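Long-range contacts in beta-lactamase YbxI (Bacillus subtilis, PDB 5E2F), which probably hydrolyses the ring of beta-lactam antibiotics, as a class D beta-lactamase of the penicillin-binding protein transpeptidase family: residues Met40-Glu45 / Phe64-Lys69; Lys47-Thr52 / Asn246-Gly251. All blocks are in the same frame, centred on the assembly; numbering follows the deposited sequence. Where two conformers were deposited one is given.

Interaction 1: residues Met40-Glu45 / Phe64-Lys69. With CA (calcium ion), chain C.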
loop_
_atom_site.group_PDB
_atom_site.type_symbol
_atom_site.label_atom_id
_atom_site.label_comp_id
_atom_site.label_asym_id
_atom_site.label_seq_id
_atom_site.Cartn_x
_atom_site.Cartn_y
_atom_site.Cartn_z
HETATM N N MSE A 40 -3.998 6.819 -22.037
HETATM C CA MSE A 40 -3.216 5.604 -21.859
HETATM C C MSE A 40 -3.995 4.356 -22.221
HETATM O O MSE A 40 -5.232 4.346 -22.263
HETATM C CB MSE A 40 -2.858 5.472 -20.380
HETATM C CG MSE A 40 -1.804 6.415 -19.894
HETATM SE SE MSE A 40 -1.710 6.202 -17.950
HETATM C CE MSE A 40 -0.801 4.531 -17.884
ATOM N N ASN A 41 -3.255 3.278 -22.441
ATOM C CA ASN A 41 -3.827 1.948 -22.597
ATOM C C ASN A 41 -2.880 0.961 -21.927
ATOM O O ASN A 41 -1.676 0.972 -22.203
ATOM C CB ASN A 41 -4.029 1.577 -24.076
ATOM C CG ASN A 41 -4.837 0.298 -24.231
ATOM O OD1 ASN A 41 -4.320 -0.802 -24.028
ATOM N ND2 ASN A 41 -6.119 0.434 -24.571
ATOM N N VAL A 42 -3.428 0.086 -21.081
ATOM C CA VAL A 42 -2.608 -0.884 -20.352
ATOM C C VAL A 42 -3.099 -2.314 -20.538
ATOM O O VAL A 42 -2.707 -3.215 -19.785
ATOM C CB VAL A 42 -2.486 -0.538 -18.847
ATOM C CG1 VAL A 42 -1.902 0.851 -18.660
ATOM C CG2 VAL A 42 -3.839 -0.649 -18.168
ATOM N N ASP A 43 -3.929 -2.559 -21.556
ATOM C CA ASP A 43 -4.484 -3.899 -21.744
ATOM C C ASP A 43 -3.374 -4.942 -21.791
ATOM O O ASP A 43 -3.476 -6.002 -21.163
ATOM C CB ASP A 43 -5.254 -3.993 -23.064
ATOM C CG ASP A 43 -6.593 -3.306 -23.046
ATOM O OD1 ASP A 43 -6.917 -2.563 -22.098
ATOM O OD2 ASP A 43 -7.328 -3.511 -24.044
ATOM N N ASP A 44 -2.317 -4.671 -22.567
ATOM C CA ASP A 44 -1.300 -5.699 -22.782
ATOM C C ASP A 44 -0.589 -6.042 -21.485
ATOM O O ASP A 44 -0.172 -7.184 -21.287
ATOM C CB ASP A 44 -0.275 -5.211 -23.801
ATOM C CG ASP A 44 0.731 -6.257 -24.147
ATOM O OD1 ASP A 44 0.306 -7.390 -24.468
ATOM O OD2 ASP A 44 1.940 -5.938 -24.102
ATOM N N GLU A 45 -0.431 -5.071 -20.593
ATOM C CA GLU A 45 0.314 -5.299 -19.363
ATOM C C GLU A 45 -0.453 -6.203 -18.423
ATOM O O GLU A 45 0.160 -6.808 -17.534
ATOM C CB GLU A 45 0.716 -3.965 -18.710
ATOM C CG GLU A 45 1.796 -3.206 -19.557
ATOM C CD GLU A 45 1.292 -2.710 -20.889
ATOM O OE1 GLU A 45 0.330 -1.917 -20.905
ATOM O OE2 GLU A 45 1.842 -3.116 -21.943
ATOM N N PHE A 64 -6.577 8.045 -14.817
ATOM C CA PHE A 64 -6.824 6.954 -15.741
ATOM C C PHE A 64 -7.267 5.721 -14.958
ATOM O O PHE A 64 -6.659 5.378 -13.940
ATOM C CB PHE A 64 -5.542 6.611 -16.518
ATOM C CG PHE A 64 -5.672 5.349 -17.330
ATOM C CD1 PHE A 64 -6.408 5.336 -18.508
ATOM C CD2 PHE A 64 -5.106 4.160 -16.881
ATOM C CE1 PHE A 64 -6.549 4.164 -19.240
ATOM C CE2 PHE A 64 -5.246 2.981 -17.616
ATOM C CZ PHE A 64 -5.970 2.983 -18.798
ATOM N N VAL A 65 -8.303 5.029 -15.446
ATOM C CA VAL A 65 -8.759 3.775 -14.836
ATOM C C VAL A 65 -8.899 2.700 -15.906
ATOM O O VAL A 65 -9.568 2.908 -16.922
ATOM C CB VAL A 65 -10.094 3.938 -14.085
ATOM C CG1 VAL A 65 -10.506 2.586 -13.465
ATOM C CG2 VAL A 65 -9.972 5.038 -13.012
ATOM N N TYR A 66 -8.248 1.564 -15.678
ATOM C CA TYR A 66 -8.448 0.344 -16.449
ATOM C C TYR A 66 -9.315 -0.586 -15.610
ATOM O O TYR A 66 -9.002 -0.825 -14.444
ATOM C CB TYR A 66 -7.094 -0.310 -16.734
ATOM C CG TYR A 66 -7.183 -1.750 -17.205
ATOM C CD1 TYR A 66 -6.946 -2.803 -16.322
ATOM C CD2 TYR A 66 -7.501 -2.059 -18.520
ATOM C CE1 TYR A 66 -7.024 -4.121 -16.731
ATOM C CE2 TYR A 66 -7.555 -3.372 -18.945
ATOM C CZ TYR A 66 -7.323 -4.401 -18.042
ATOM O OH TYR A 66 -7.392 -5.736 -18.439
ATOM N N ASN A 67 -10.412 -1.080 -16.194
ATOM C CA ASN A 67 -11.351 -1.998 -15.542
ATOM C C ASN A 67 -12.042 -1.317 -14.355
ATOM O O ASN A 67 -11.831 -1.639 -13.189
ATOM C CB ASN A 67 -10.673 -3.321 -15.146
ATOM C CG ASN A 67 -11.673 -4.397 -14.736
ATOM O OD1 ASN A 67 -12.881 -4.142 -14.625
ATOM N ND2 ASN A 67 -11.174 -5.608 -14.509
ATOM N N ARG A 68 -12.914 -0.369 -14.700
ATOM C CA ARG A 68 -13.580 0.435 -13.685
ATOM C C ARG A 68 -14.467 -0.415 -12.777
ATOM O O ARG A 68 -14.607 -0.109 -11.585
ATOM C CB ARG A 68 -14.368 1.562 -14.367
ATOM C CG ARG A 68 -14.941 2.554 -13.378
ATOM C CD ARG A 68 -15.475 3.778 -14.104
ATOM N NE ARG A 68 -14.437 4.536 -14.804
ATOM C CZ ARG A 68 -13.711 5.501 -14.244
ATOM N NH1 ARG A 68 -13.899 5.822 -12.960
ATOM N NH2 ARG A 68 -12.801 6.144 -14.962
ATOM N N LYS A 69 -15.088 -1.473 -13.316
ATOM C CA LYS A 69 -15.951 -2.307 -12.479
ATOM C C LYS A 69 -15.145 -2.922 -11.333
ATOM O O LYS A 69 -15.552 -2.856 -10.164
ATOM C CB LYS A 69 -16.628 -3.388 -13.324
ATOM C CG LYS A 69 -17.465 -4.362 -12.515
ATOM C CD LYS A 69 -17.891 -5.544 -13.380
ATOM C CE LYS A 69 -18.647 -6.595 -12.571
ATOM N NZ LYS A 69 -19.950 -6.051 -12.096
HETATM CA CA CA C . 3.414 -4.298 -23.137
HETATM O O HOH W 1 4.969 -3.047 -22.097
HETATM O O HOH W 2 5.059 -5.237 -24.422
HETATM O O HOH W 3 3.672 -5.902 -21.399
#
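Met40 and Val42 run beside Phe64 and Tyr66 with CA atoms too far apart for beta pairing: 7.2 Å from Met40 CA to Phe64 CA and 7.1 Å from Val42 CA to Tyr66 CA. The gap is bridged mainly by side chains, though Met40 O also meets Phe64 CE1. Met40, present as selenomethionine, lays CB over the centre of one face of the Phe64 ring, a CH-pi contact 4.0 Å from the ring centroid and only 9° off the normal. Its SE adds an oblique Met-aromatic contact, 4.6 Å from that centroid. The ring is presented by the first torsion of Phe64, which sets CG anti to the backbone N (chi1 171°), while Val42 CG2 meets the ring edge in its plane. These residues occupy one flank of the fold typical of penicillin-recognising serine enzymes: strand 62-66 is one of the two outermost strands of the six-stranded antiparallel sheet, and Met40 and Val42 also touch Ile261 of helix 251-264. Val42 CG2 reaches on to Tyr66 CB at 3.6 Å, so one methyl bridges both aromatic residues. Farther along, Asp43 OD1 lies 3.3 Å from Tyr66 CE2, at the ring edge, with carboxylate and ring planes 59° apart. Asn41 OD1 accepts from Asp43 N, an Asx turn that includes the approaching residue. Beyond it, the calcium ion is bound by Asp44 OD2 at 2.4 Å and Glu45 OE2 at 2.3 Å together with three waters, and Glu45 OE1 forms a salt bridge with Lys264.

Interaction 2: residues Lys47-Thr52 / Asn246-Gly251. With CA (calcium ion), chain D.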
loop_
_atom_site.group_PDB
_atom_site.type_symbol
_atom_site.label_atom_id
_atom_site.label_comp_id
_atom_site.label_asym_id
_atom_site.label_seq_id
_atom_site.Cartn_x
_atom_site.Cartn_y
_atom_site.Cartn_z
ATOM N N LYS A 47 -2.026 -8.886 -19.585
ATOM C CA LYS A 47 -2.084 -10.195 -20.232
ATOM C C LYS A 47 -2.228 -11.318 -19.208
ATOM O O LYS A 47 -1.470 -11.405 -18.232
ATOM C CB LYS A 47 -0.816 -10.422 -21.054
ATOM C CG LYS A 47 -0.793 -11.772 -21.723
ATOM C CD LYS A 47 0.245 -11.776 -22.815
ATOM C CE LYS A 47 1.625 -12.001 -22.254
ATOM N NZ LYS A 47 1.939 -13.454 -22.275
ATOM N N ASP A 48 -3.221 -12.174 -19.444
ATOM C CA ASP A 48 -3.466 -13.376 -18.655
ATOM C C ASP A 48 -3.854 -13.082 -17.217
ATOM O O ASP A 48 -3.808 -13.983 -16.373
ATOM C CB ASP A 48 -2.283 -14.354 -18.688
ATOM C CG ASP A 48 -2.009 -14.894 -20.076
ATOM O OD1 ASP A 48 -2.981 -15.057 -20.851
ATOM O OD2 ASP A 48 -0.826 -15.156 -20.396
ATOM N N THR A 49 -4.240 -11.850 -16.898
ATOM C CA THR A 49 -4.578 -11.501 -15.516
ATOM C C THR A 49 -5.889 -10.728 -15.496
ATOM O O THR A 49 -6.152 -9.905 -16.377
ATOM C CB THR A 49 -3.458 -10.621 -14.883
ATOM O OG1 THR A 49 -2.199 -11.294 -14.982
ATOM C CG2 THR A 49 -3.708 -10.334 -13.433
ATOM N N ASP A 50 -6.704 -10.984 -14.484
ATOM C CA ASP A 50 -7.913 -10.204 -14.216
ATOM C C ASP A 50 -7.532 -9.155 -13.170
ATOM O O ASP A 50 -7.184 -9.503 -12.040
ATOM C CB ASP A 50 -9.008 -11.137 -13.684
ATOM C CG ASP A 50 -10.374 -10.468 -13.564
ATOM O OD1 ASP A 50 -10.515 -9.347 -13.073
ATOM O OD2 ASP A 50 -11.371 -11.091 -13.983
ATOM N N GLY A 51 -7.575 -7.883 -13.543
ATOM C CA GLY A 51 -7.131 -6.880 -12.593
ATOM C C GLY A 51 -7.630 -5.503 -12.970
ATOM O O GLY A 51 -8.366 -5.323 -13.947
ATOM N N THR A 52 -7.201 -4.525 -12.171
ATOM C CA THR A 52 -7.545 -3.130 -12.405
ATOM C C THR A 52 -6.314 -2.273 -12.134
ATOM O O THR A 52 -5.405 -2.663 -11.384
ATOM C CB THR A 52 -8.759 -2.712 -11.551
ATOM O OG1 THR A 52 -9.076 -1.333 -11.751
ATOM C CG2 THR A 52 -8.467 -2.941 -10.067
ATOM N N ASN A 246 -4.437 -3.891 -8.732
ATOM C CA ASN A 246 -5.102 -4.946 -7.977
ATOM C C ASN A 246 -5.403 -6.068 -8.959
ATOM O O ASN A 246 -5.869 -5.798 -10.070
ATOM C CB ASN A 246 -6.359 -4.348 -7.317
ATOM C CG ASN A 246 -7.370 -5.385 -6.910
ATOM O OD1 ASN A 246 -8.340 -5.600 -7.638
ATOM N ND2 ASN A 246 -7.174 -6.023 -5.751
ATOM N N VAL A 247 -5.119 -7.319 -8.578
ATOM C CA VAL A 247 -5.167 -8.429 -9.530
ATOM C C VAL A 247 -5.577 -9.718 -8.830
ATOM O O VAL A 247 -5.409 -9.875 -7.626
ATOM C CB VAL A 247 -3.781 -8.697 -10.170
ATOM C CG1 VAL A 247 -3.360 -7.574 -11.046
ATOM C CG2 VAL A 247 -2.704 -8.994 -9.113
ATOM N N ASP A 248 -6.032 -10.683 -9.638
ATOM C CA ASP A 248 -6.322 -12.043 -9.183
ATOM C C ASP A 248 -5.064 -12.907 -9.189
ATOM O O ASP A 248 -5.054 -14.019 -9.727
ATOM C CB ASP A 248 -7.407 -12.663 -10.073
ATOM C CG ASP A 248 -6.920 -12.957 -11.492
ATOM O OD1 ASP A 248 -5.957 -12.314 -11.962
ATOM O OD2 ASP A 248 -7.525 -13.843 -12.132
ATOM N N ASP A 249 -4.007 -12.412 -8.569
ATOM C CA ASP A 249 -2.676 -13.014 -8.637
ATOM C C ASP A 249 -1.920 -12.470 -7.434
ATOM O O ASP A 249 -2.515 -11.814 -6.578
ATOM C CB ASP A 249 -2.031 -12.699 -9.997
ATOM C CG ASP A 249 -1.024 -13.748 -10.454
ATOM O OD1 ASP A 249 -0.184 -14.234 -9.665
ATOM O OD2 ASP A 249 -1.040 -14.083 -11.652
ATOM N N SER A 250 -0.616 -12.695 -7.369
ATOM C CA SER A 250 0.136 -12.277 -6.188
ATOM C C SER A 250 0.454 -10.780 -6.208
ATOM O O SER A 250 0.371 -10.103 -7.236
ATOM C CB SER A 250 1.453 -13.028 -6.126
ATOM O OG SER A 250 2.248 -12.624 -7.228
ATOM N N GLY A 251 0.857 -10.270 -5.041
ATOM C CA GLY A 251 1.343 -8.900 -4.960
ATOM C C GLY A 251 2.606 -8.685 -5.776
ATOM O O GLY A 251 2.813 -7.604 -6.329
HETATM CA CA CA D . -4.341 -15.706 -14.847
HETATM O O HOH W 4 -3.864 -14.211 -13.112
HETATM O O HOH W 5 -6.578 -14.522 -14.549
HETATM O O HOH W 6 -1.962 -15.757 -14.905
#
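Gly51 and Val247 approach to 4.0 Å between CA atoms, a non-hydrogen-bonded pair in the antiparallel sheet of the beta-lactamase fold. They join the start of strand 51-57 to the end of strand 239-247, whose touching parts run 165° apart in direction. The backbone bonds flank that pair. Thr52 N donates to Asn246 O at 2.8 Å and Asn246 N returns to Thr52 O at 3.1 Å, while on the other side Asp248 N donates to Asp50 O at 2.9 Å. Past this point the strand geometry ends in an inverse gamma turn centred on Asp248, and the next bond, from Asp50 N, goes to the Asp248 carboxylate. In the conformer described, with Asp248 CG between backbone N and carbonyl carbon (chi1 69°), OD1 accepts from Asp50 N at 2.9 Å, the donor standing 51° out of the carboxylate plane. Van der Waals contacts are few: Thr49 CG2 lies 3.7 Å from Val247 CB, and Thr52 CG2 packs against Asn246 CB and OD1. Polar ends turn to other partners, Asp50 OD1 to a salt bridge with Arg70 and Asn246 OD1 to Arg70 and Gln75. On the side of the turn, a calcium ion and its waters link the segments. The ion takes Asp48 O at 2.4 Å and three waters; water 4 donates to both Asp248 OD1 and Asp249 OD2, and water 5 to Asp248 OD2, so in this conformer the two aspartates lie in the second shell, reached through metal-bound water. Asp249 OD1 accepts Ser250 N at 2.8 Å with its anti lone pair.

Overall arrangement
Interactions 1 and 2 lie with centres about 12 Å apart and share one sheet, where strands 62-66 and 51-57 are neighbours. They join directly: Tyr66 O and Thr52 OG1 are 2.7 Å apart, and Asn67 ND2 lies 2.9 Å from Gly51 O, both probable hydrogen bonds. Residues 40-45 and 47-52 are nearly consecutive, so one piece of chain serves both contacts. Each has its own calcium ion, and the two ions are 16.1 Å apart. Neither contact contains Lys82, the modified lysine deposited as N6-acetyllysine just before helix 84-91; it stands at the place in the Ser-x-x-Lys motif of the lysine that is carboxylated in class D relatives.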